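Local coordinates for OxsB protein (Bacillus megaterium, PDB 5UL3) that uses cobalamin, a [4Fe-4S] cluster and S-adenosylmethionine to contract the deoxyribose ring of dAMP oxidatively, forming the oxetane aldehyde on the route to oxetanocin A, at residues 120-125 and 141-146; 178-183 and 243-248. All blocks are in the same frame, centred on the assembly; numbering follows the deposited sequence.

Contact 1. Residues 120-125 and 141-146; sequences VTLVNL and GTLSSY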
ATOM      1  N   VAL A 120      -6.642  -6.187 -23.827  1.00 25.51           N
ATOM      2  CA  VAL A 120      -5.587  -5.589 -23.021  1.00 23.70           C
ATOM      3  C   VAL A 120      -5.190  -6.609 -21.969  1.00 19.67           C
ATOM      4  O   VAL A 120      -6.047  -7.081 -21.219  1.00 24.01           O
ATOM      5  CB  VAL A 120      -6.073  -4.292 -22.346  1.00 24.95           C
ATOM      6  CG1 VAL A 120      -4.996  -3.720 -21.446  1.00 24.84           C
ATOM      7  CG2 VAL A 120      -6.525  -3.267 -23.403  1.00 22.55           C
ATOM      8  N   THR A 121      -3.902  -6.945 -21.903  1.00 24.02           N
ATOM      9  CA  THR A 121      -3.383  -7.797 -20.834  1.00 24.43           C
ATOM     10  C   THR A 121      -2.534  -6.940 -19.901  1.00 21.61           C
ATOM     11  O   THR A 121      -1.635  -6.226 -20.357  1.00 25.07           O
ATOM     12  CB  THR A 121      -2.554  -8.966 -21.384  1.00 26.42           C
ATOM     13  OG1 THR A 121      -3.400  -9.800 -22.179  1.00 26.01           O
ATOM     14  CG2 THR A 121      -2.022  -9.833 -20.235  1.00 26.30           C
ATOM     15  N   LEU A 122      -2.866  -6.977 -18.610  1.00 21.26           N
ATOM     16  CA  LEU A 122      -2.158  -6.229 -17.575  1.00 24.73           C
ATOM     17  C   LEU A 122      -1.501  -7.237 -16.652  1.00 22.83           C
ATOM     18  O   LEU A 122      -2.171  -8.161 -16.179  1.00 25.65           O
ATOM     19  CB  LEU A 122      -3.113  -5.352 -16.769  1.00 25.78           C
ATOM     20  CG  LEU A 122      -3.863  -4.315 -17.603  1.00 21.88           C
ATOM     21  CD1 LEU A 122      -4.895  -3.606 -16.746  1.00 25.03           C
ATOM     22  CD2 LEU A 122      -2.874  -3.315 -18.223  1.00 22.45           C
ATOM     23  N   VAL A 123      -0.216  -7.038 -16.382  1.00 26.23           N
ATOM     24  CA  VAL A 123       0.605  -7.978 -15.621  1.00 27.29           C
ATOM     25  C   VAL A 123       1.148  -7.264 -14.388  1.00 25.10           C
ATOM     26  O   VAL A 123       1.865  -6.261 -14.515  1.00 24.97           O
ATOM     27  CB  VAL A 123       1.760  -8.521 -16.473  1.00 25.16           C
ATOM     28  CG1 VAL A 123       2.517  -9.628 -15.708  1.00 29.96           C
ATOM     29  CG2 VAL A 123       1.242  -9.042 -17.815  1.00 26.97           C
ATOM     30  N   ASN A 124       0.808  -7.770 -13.202  1.00 25.19           N
ATOM     31  CA  ASN A 124       1.413  -7.283 -11.964  1.00 23.95           C
ATOM     32  C   ASN A 124       2.676  -8.092 -11.677  1.00 25.48           C
ATOM     33  O   ASN A 124       2.593  -9.313 -11.516  1.00 25.97           O
ATOM     34  CB  ASN A 124       0.453  -7.411 -10.780  1.00 25.56           C
ATOM     35  CG  ASN A 124       1.083  -6.904  -9.483  1.00 31.42           C
ATOM     36  OD1 ASN A 124       1.767  -5.886  -9.496  1.00 29.63           O
ATOM     37  ND2 ASN A 124       0.885  -7.626  -8.381  1.00 29.80           N
ATOM     38  N   LEU A 125       3.828  -7.425 -11.608  1.00 26.21           N
ATOM     39  CA  LEU A 125       5.059  -8.138 -11.289  1.00 30.80           C
ATOM     40  C   LEU A 125       5.186  -8.345  -9.784  1.00 36.26           C
ATOM     41  O   LEU A 125       4.568  -7.649  -8.976  1.00 29.22           O
ATOM     42  CB  LEU A 125       6.290  -7.393 -11.818  1.00 26.76           C
ATOM     43  CG  LEU A 125       6.239  -6.945 -13.274  1.00 30.52           C
ATOM     44  CD1 LEU A 125       7.597  -6.433 -13.738  1.00 29.97           C
ATOM     45  CD2 LEU A 125       5.715  -8.050 -14.183  1.00 33.22           C
ATOM     46  N   GLY A 141      -5.995  -4.112 -10.882  1.00 20.11           N
ATOM     47  CA  GLY A 141      -7.414  -4.405 -10.705  1.00 22.28           C
ATOM     48  C   GLY A 141      -8.323  -3.228 -11.019  1.00 23.34           C
ATOM     49  O   GLY A 141      -9.421  -3.406 -11.554  1.00 21.54           O
ATOM     50  N   THR A 142      -7.898  -2.006 -10.658  1.00 22.03           N
ATOM     51  CA  THR A 142      -8.727  -0.850 -10.978  1.00 17.77           C
ATOM     52  C   THR A 142      -8.584  -0.412 -12.430  1.00 19.35           C
ATOM     53  O   THR A 142      -9.527   0.162 -12.985  1.00 23.20           O
ATOM     54  CB  THR A 142      -8.399   0.341 -10.057  1.00 22.64           C
ATOM     55  OG1 THR A 142      -7.044   0.749 -10.279  1.00 23.80           O
ATOM     56  CG2 THR A 142      -8.555  -0.062  -8.597  1.00 24.55           C
ATOM     57  N   LEU A 143      -7.432  -0.632 -13.055  1.00 19.89           N
ATOM     58  CA  LEU A 143      -7.349  -0.377 -14.493  1.00 18.13           C
ATOM     59  C   LEU A 143      -8.298  -1.297 -15.249  1.00 18.70           C
ATOM     60  O   LEU A 143      -9.024  -0.861 -16.148  1.00 20.10           O
ATOM     61  CB  LEU A 143      -5.921  -0.559 -14.981  1.00 20.59           C
ATOM     62  CG  LEU A 143      -4.918   0.397 -14.359  1.00 21.55           C
ATOM     63  CD1 LEU A 143      -3.494   0.066 -14.868  1.00 22.23           C
ATOM     64  CD2 LEU A 143      -5.358   1.838 -14.705  1.00 23.00           C
ATOM     65  N   SER A 144      -8.307  -2.579 -14.876  1.00 21.80           N
ATOM     66  CA  SER A 144      -9.243  -3.532 -15.474  1.00 19.14           C
ATOM     67  C   SER A 144     -10.683  -3.096 -15.280  1.00 20.25           C
ATOM     68  O   SER A 144     -11.473  -3.064 -16.238  1.00 23.58           O
ATOM     69  CB  SER A 144      -9.015  -4.926 -14.862  1.00 20.96           C
ATOM     70  OG  SER A 144     -10.017  -5.841 -15.279  1.00 25.39           O
ATOM     71  N   SER A 145     -11.074  -2.794 -14.037  1.00 21.78           N
ATOM     72  CA  SER A 145     -12.489  -2.516 -13.810  1.00 19.73           C
ATOM     73  C   SER A 145     -12.932  -1.216 -14.477  1.00 21.48           C
ATOM     74  O   SER A 145     -14.078  -1.125 -14.952  1.00 20.53           O
ATOM     75  CB  SER A 145     -12.804  -2.498 -12.317  1.00 20.38           C
ATOM     76  OG  SER A 145     -12.153  -1.405 -11.651  1.00 18.74           O
ATOM     77  N   TYR A 146     -12.049  -0.220 -14.530  1.00 20.83           N
ATOM     78  CA  TYR A 146     -12.346   1.002 -15.275  1.00 20.81           C
ATOM     79  C   TYR A 146     -12.643   0.687 -16.747  1.00 19.69           C
ATOM     80  O   TYR A 146     -13.657   1.132 -17.301  1.00 22.70           O
ATOM     81  CB  TYR A 146     -11.175   1.989 -15.139  1.00 18.87           C
ATOM     82  CG  TYR A 146     -11.299   3.140 -16.116  1.00 20.82           C
ATOM     83  CD1 TYR A 146     -12.120   4.218 -15.844  1.00 22.42           C
ATOM     84  CD2 TYR A 146     -10.657   3.088 -17.351  1.00 23.29           C
ATOM     85  CE1 TYR A 146     -12.271   5.251 -16.770  1.00 24.36           C
ATOM     86  CE2 TYR A 146     -10.808   4.098 -18.280  1.00 22.57           C
ATOM     87  CZ  TYR A 146     -11.605   5.177 -17.982  1.00 25.71           C
ATOM     88  OH  TYR A 146     -11.749   6.173 -18.920  1.00 29.13           O
TER
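Leu122, near the middle of strand 119-124, meets helix 138-149 through one branch of its side chain. Its CD1 lies 3.7 Å from CB of Leu143, so the methyl touches the root of the helix leucine, and the two side chains cross at about a right angle. The same methyl comes within 4.0 Å of the backbone N of Ser144, which places it against the helix backbone where Leu143 passes into Ser144. In Leu122 CG is anti to the carbonyl carbon (chi1 -60°), and the extended second torsion of 174° carries CD1 outward to the helix.

Strand and helix are the first two elements of a beta-alpha-beta unit completed by strand 154-159, part of the Rossmann-type domain that houses cobalamin. Leu143 has a second role there: its side chain, about 4 Å from the cobalamin, helps line the pocket beside Gly241 and Glu242.

The nearby hydroxyl of Ser144 is hydrogen-bonded to that of Ser291, while Thr142 OG1 bonds to the carbonyl of Leu138 one turn back. Within the helix, Ser145 N donates to Gly141 O at 3.0 Å. Asn124 ND2 donates to Asp159 OD1, tying the strand to its neighbour 154-159.

Contact 2. Residues 178-183 and 243-248; sequences PDIIGL and YTLRDL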
ATOM      1  N   PRO A 178      -2.971 -10.250 -27.103  1.00 26.01           N
ATOM      2  CA  PRO A 178      -3.490  -8.925 -26.732  1.00 27.97           C
ATOM      3  C   PRO A 178      -3.073  -7.858 -27.733  1.00 27.71           C
ATOM      4  O   PRO A 178      -2.055  -7.964 -28.416  1.00 29.48           O
ATOM      5  CB  PRO A 178      -2.846  -8.672 -25.362  1.00 27.13           C
ATOM      6  CG  PRO A 178      -1.566  -9.457 -25.407  1.00 28.00           C
ATOM      7  CD  PRO A 178      -1.883 -10.696 -26.217  1.00 26.07           C
ATOM      8  N   ASP A 179      -3.877  -6.793 -27.790  1.00 25.42           N
ATOM      9  CA  ASP A 179      -3.508  -5.617 -28.567  1.00 29.13           C
ATOM     10  C   ASP A 179      -2.661  -4.632 -27.784  1.00 26.69           C
ATOM     11  O   ASP A 179      -1.893  -3.874 -28.384  1.00 24.98           O
ATOM     12  CB  ASP A 179      -4.770  -4.914 -29.060  1.00 24.25           C
ATOM     13  CG  ASP A 179      -5.655  -5.845 -29.838  1.00 35.19           C
ATOM     14  OD1 ASP A 179      -5.126  -6.496 -30.761  1.00 39.84           O
ATOM     15  OD2 ASP A 179      -6.836  -5.997 -29.485  1.00 30.67           O
ATOM     16  N   ILE A 180      -2.796  -4.619 -26.462  1.00 26.78           N
ATOM     17  CA  ILE A 180      -1.997  -3.772 -25.582  1.00 24.46           C
ATOM     18  C   ILE A 180      -1.517  -4.647 -24.440  1.00 20.18           C
ATOM     19  O   ILE A 180      -2.317  -5.389 -23.860  1.00 26.94           O
ATOM     20  CB  ILE A 180      -2.802  -2.581 -25.026  1.00 23.69           C
ATOM     21  CG1 ILE A 180      -3.292  -1.674 -26.168  1.00 24.31           C
ATOM     22  CG2 ILE A 180      -1.912  -1.735 -24.072  1.00 26.66           C
ATOM     23  CD1 ILE A 180      -4.390  -0.700 -25.736  1.00 26.74           C
ATOM     24  N   ILE A 181      -0.226  -4.570 -24.116  1.00 22.09           N
ATOM     25  CA  ILE A 181       0.321  -5.281 -22.972  1.00 23.35           C
ATOM     26  C   ILE A 181       0.838  -4.234 -22.001  1.00 22.39           C
ATOM     27  O   ILE A 181       1.571  -3.326 -22.404  1.00 26.49           O
ATOM     28  CB  ILE A 181       1.451  -6.249 -23.371  1.00 24.58           C
ATOM     29  CG1 ILE A 181       0.909  -7.328 -24.325  1.00 24.19           C
ATOM     30  CG2 ILE A 181       2.060  -6.896 -22.128  1.00 26.98           C
ATOM     31  CD1 ILE A 181       2.008  -8.150 -24.978  1.00 28.63           C
ATOM     32  N   GLY A 182       0.456  -4.353 -20.741  1.00 25.48           N
ATOM     33  CA  GLY A 182       0.933  -3.435 -19.718  1.00 28.56           C
ATOM     34  C   GLY A 182       1.552  -4.173 -18.554  1.00 22.67           C
ATOM     35  O   GLY A 182       0.992  -5.152 -18.059  1.00 26.37           O
ATOM     36  N   LEU A 183       2.705  -3.676 -18.100  1.00 26.66           N
ATOM     37  CA  LEU A 183       3.355  -4.181 -16.898  1.00 25.51           C
ATOM     38  C   LEU A 183       3.322  -3.115 -15.810  1.00 22.93           C
ATOM     39  O   LEU A 183       3.668  -1.957 -16.062  1.00 24.48           O
ATOM     40  CB  LEU A 183       4.813  -4.574 -17.159  1.00 27.14           C
ATOM     41  CG  LEU A 183       5.161  -5.397 -18.399  1.00 26.13           C
ATOM     42  CD1 LEU A 183       6.670  -5.734 -18.360  1.00 29.20           C
ATOM     43  CD2 LEU A 183       4.293  -6.669 -18.463  1.00 25.39           C
ATOM     44  N   TYR A 243      -7.054   6.765 -17.823  1.00 22.33           N
ATOM     45  CA  TYR A 243      -7.237   7.524 -19.057  1.00 20.58           C
ATOM     46  C   TYR A 243      -6.134   7.248 -20.062  1.00 23.09           C
ATOM     47  O   TYR A 243      -6.368   7.342 -21.270  1.00 23.92           O
ATOM     48  CB  TYR A 243      -7.287   9.022 -18.763  1.00 22.95           C
ATOM     49  CG  TYR A 243      -8.466   9.464 -17.941  1.00 26.08           C
ATOM     50  CD1 TYR A 243      -9.545   8.629 -17.722  1.00 24.16           C
ATOM     51  CD2 TYR A 243      -8.494  10.741 -17.385  1.00 24.66           C
ATOM     52  CE1 TYR A 243     -10.619   9.038 -16.961  1.00 25.20           C
ATOM     53  CE2 TYR A 243      -9.559  11.157 -16.625  1.00 27.61           C
ATOM     54  CZ  TYR A 243     -10.618  10.309 -16.415  1.00 30.06           C
ATOM     55  OH  TYR A 243     -11.686  10.740 -15.664  1.00 30.53           O
ATOM     56  N   THR A 244      -4.936   6.907 -19.580  1.00 23.13           N
ATOM     57  CA  THR A 244      -3.868   6.466 -20.464  1.00 22.99           C
ATOM     58  C   THR A 244      -4.314   5.256 -21.282  1.00 27.05           C
ATOM     59  O   THR A 244      -4.174   5.235 -22.511  1.00 22.46           O
ATOM     60  CB  THR A 244      -2.622   6.141 -19.636  1.00 26.01           C
ATOM     61  OG1 THR A 244      -2.050   7.352 -19.124  1.00 26.23           O
ATOM     62  CG2 THR A 244      -1.572   5.397 -20.472  1.00 25.95           C
ATOM     63  N   LEU A 245      -4.874   4.247 -20.616  1.00 22.79           N
ATOM     64  CA  LEU A 245      -5.295   3.047 -21.342  1.00 20.37           C
ATOM     65  C   LEU A 245      -6.477   3.351 -22.250  1.00 24.60           C
ATOM     66  O   LEU A 245      -6.516   2.891 -23.394  1.00 24.19           O
ATOM     67  CB  LEU A 245      -5.616   1.909 -20.364  1.00 20.73           C
ATOM     68  CG  LEU A 245      -4.396   1.308 -19.651  1.00 24.02           C
ATOM     69  CD1 LEU A 245      -4.845   0.343 -18.559  1.00 20.29           C
ATOM     70  CD2 LEU A 245      -3.524   0.576 -20.654  1.00 28.07           C
ATOM     71  N   ARG A 246      -7.434   4.153 -21.771  1.00 22.36           N
ATOM     72  CA  ARG A 246      -8.507   4.632 -22.640  1.00 24.85           C
ATOM     73  C   ARG A 246      -7.953   5.222 -23.935  1.00 25.41           C
ATOM     74  O   ARG A 246      -8.465   4.950 -25.033  1.00 21.41           O
ATOM     75  CB  ARG A 246      -9.339   5.691 -21.900  1.00 24.09           C
ATOM     76  CG  ARG A 246     -10.406   6.350 -22.758  1.00 22.77           C
ATOM     77  CD  ARG A 246     -10.824   7.700 -22.143  1.00 24.79           C
ATOM     78  NE  ARG A 246      -9.747   8.683 -22.182  1.00 25.12           N
ATOM     79  CZ  ARG A 246      -9.753   9.833 -21.517  1.00 31.07           C
ATOM     80  NH1 ARG A 246     -10.786  10.157 -20.752  1.00 31.76           N
ATOM     81  NH2 ARG A 246      -8.728  10.662 -21.621  1.00 30.10           N
ATOM     82  N   ASP A 247      -6.916   6.045 -23.822  1.00 25.39           N
ATOM     83  CA  ASP A 247      -6.412   6.756 -24.994  1.00 28.78           C
ATOM     84  C   ASP A 247      -5.535   5.869 -25.868  1.00 23.57           C
ATOM     85  O   ASP A 247      -5.514   6.050 -27.089  1.00 27.04           O
ATOM     86  CB  ASP A 247      -5.658   8.023 -24.564  1.00 25.31           C
ATOM     87  CG  ASP A 247      -6.599   9.146 -24.154  1.00 25.98           C
ATOM     88  OD1 ASP A 247      -7.826   8.971 -24.232  1.00 25.96           O
ATOM     89  OD2 ASP A 247      -6.104  10.228 -23.751  1.00 26.88           O
ATOM     90  N   LEU A 248      -4.831   4.893 -25.279  1.00 24.90           N
ATOM     91  CA  LEU A 248      -4.111   3.923 -26.105  1.00 25.56           C
ATOM     92  C   LEU A 248      -5.075   3.098 -26.946  1.00 26.28           C
ATOM     93  O   LEU A 248      -4.754   2.732 -28.083  1.00 27.21           O
ATOM     94  CB  LEU A 248      -3.267   3.006 -25.230  1.00 23.47           C
ATOM     95  CG  LEU A 248      -2.067   3.677 -24.558  1.00 28.04           C
ATOM     96  CD1 LEU A 248      -1.356   2.667 -23.693  1.00 24.08           C
ATOM     97  CD2 LEU A 248      -1.135   4.234 -25.617  1.00 28.91           C
TER
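Ile180 supplies the strand side of this contact, and its two branches reach different residues of helix 242-252. The longer branch ends in CD1, which rests 3.9 Å from CB of Leu248 and 4.0 Å from the carbonyl carbon of the same residue; the methyl thus lies against the base of the leucine and the adjoining backbone. CG1 stands anti to the carbonyl carbon (chi1 -61°), and the extended chi2 of 165° sends CD1 out toward the helix. The shorter branch, CG2, makes a looser approach of 4.4 Å to CD2 of Leu245, one turn earlier. Ile180 therefore spans two leucines spaced three residues apart on one helix face. Leu245 is met by its end, Leu248 close to its root. Neighbouring apolar groups extend the packing: Ile180 also touches Val120 and Ile212 on the flanking strands, while Leu245 touches Leu143 and Leu147 of helix 138-149.

Charged and polar interactions gather on other parts of the helix. Arg246 NE donates to Asp247 OD1 at 2.8 Å in a salt bridge, approaching from well above the carboxylate plane (46° out of it). NH1 of Arg246 lies 3.6 Å above the ring plane of Tyr243, displaced toward the rim. Asp247 OD2 accepts from the backbone N of Asn262, so the carboxylate is held by both a side chain and a loop.

Gly182, two residues beyond Ile180, lies on the same strand face and, like Leu183, touches the cobalamin. A parallel strand covered by a helix, with the cofactor bound near the strand's C-terminal end, is the arrangement of the Rossmann-like B12-binding fold.

In the fold
Contacts 1 and 2 have centres 9 Å apart and build on adjacent parallel strands of one sheet, joined through Gly182 of contact 2: Gly182 O lies 2.8 Å from Val123 N, and Gly182 N lies 2.8 Å from Thr121 O, both probable hydrogen bonds. Their helices also meet, Tyr146 OH standing 3.5 Å from Tyr243 CD1. Contact 1 closes earlier in the chain, whereas contact 2 brings a later helix back to the sheet. Both reach the same cofactor: contact 1 contributes Thr142 and Leu143 to the cobalamin pocket and contact 2 contributes Gly182 and Leu183, with the side chain of Leu245 also about 4 Å from the cofactor.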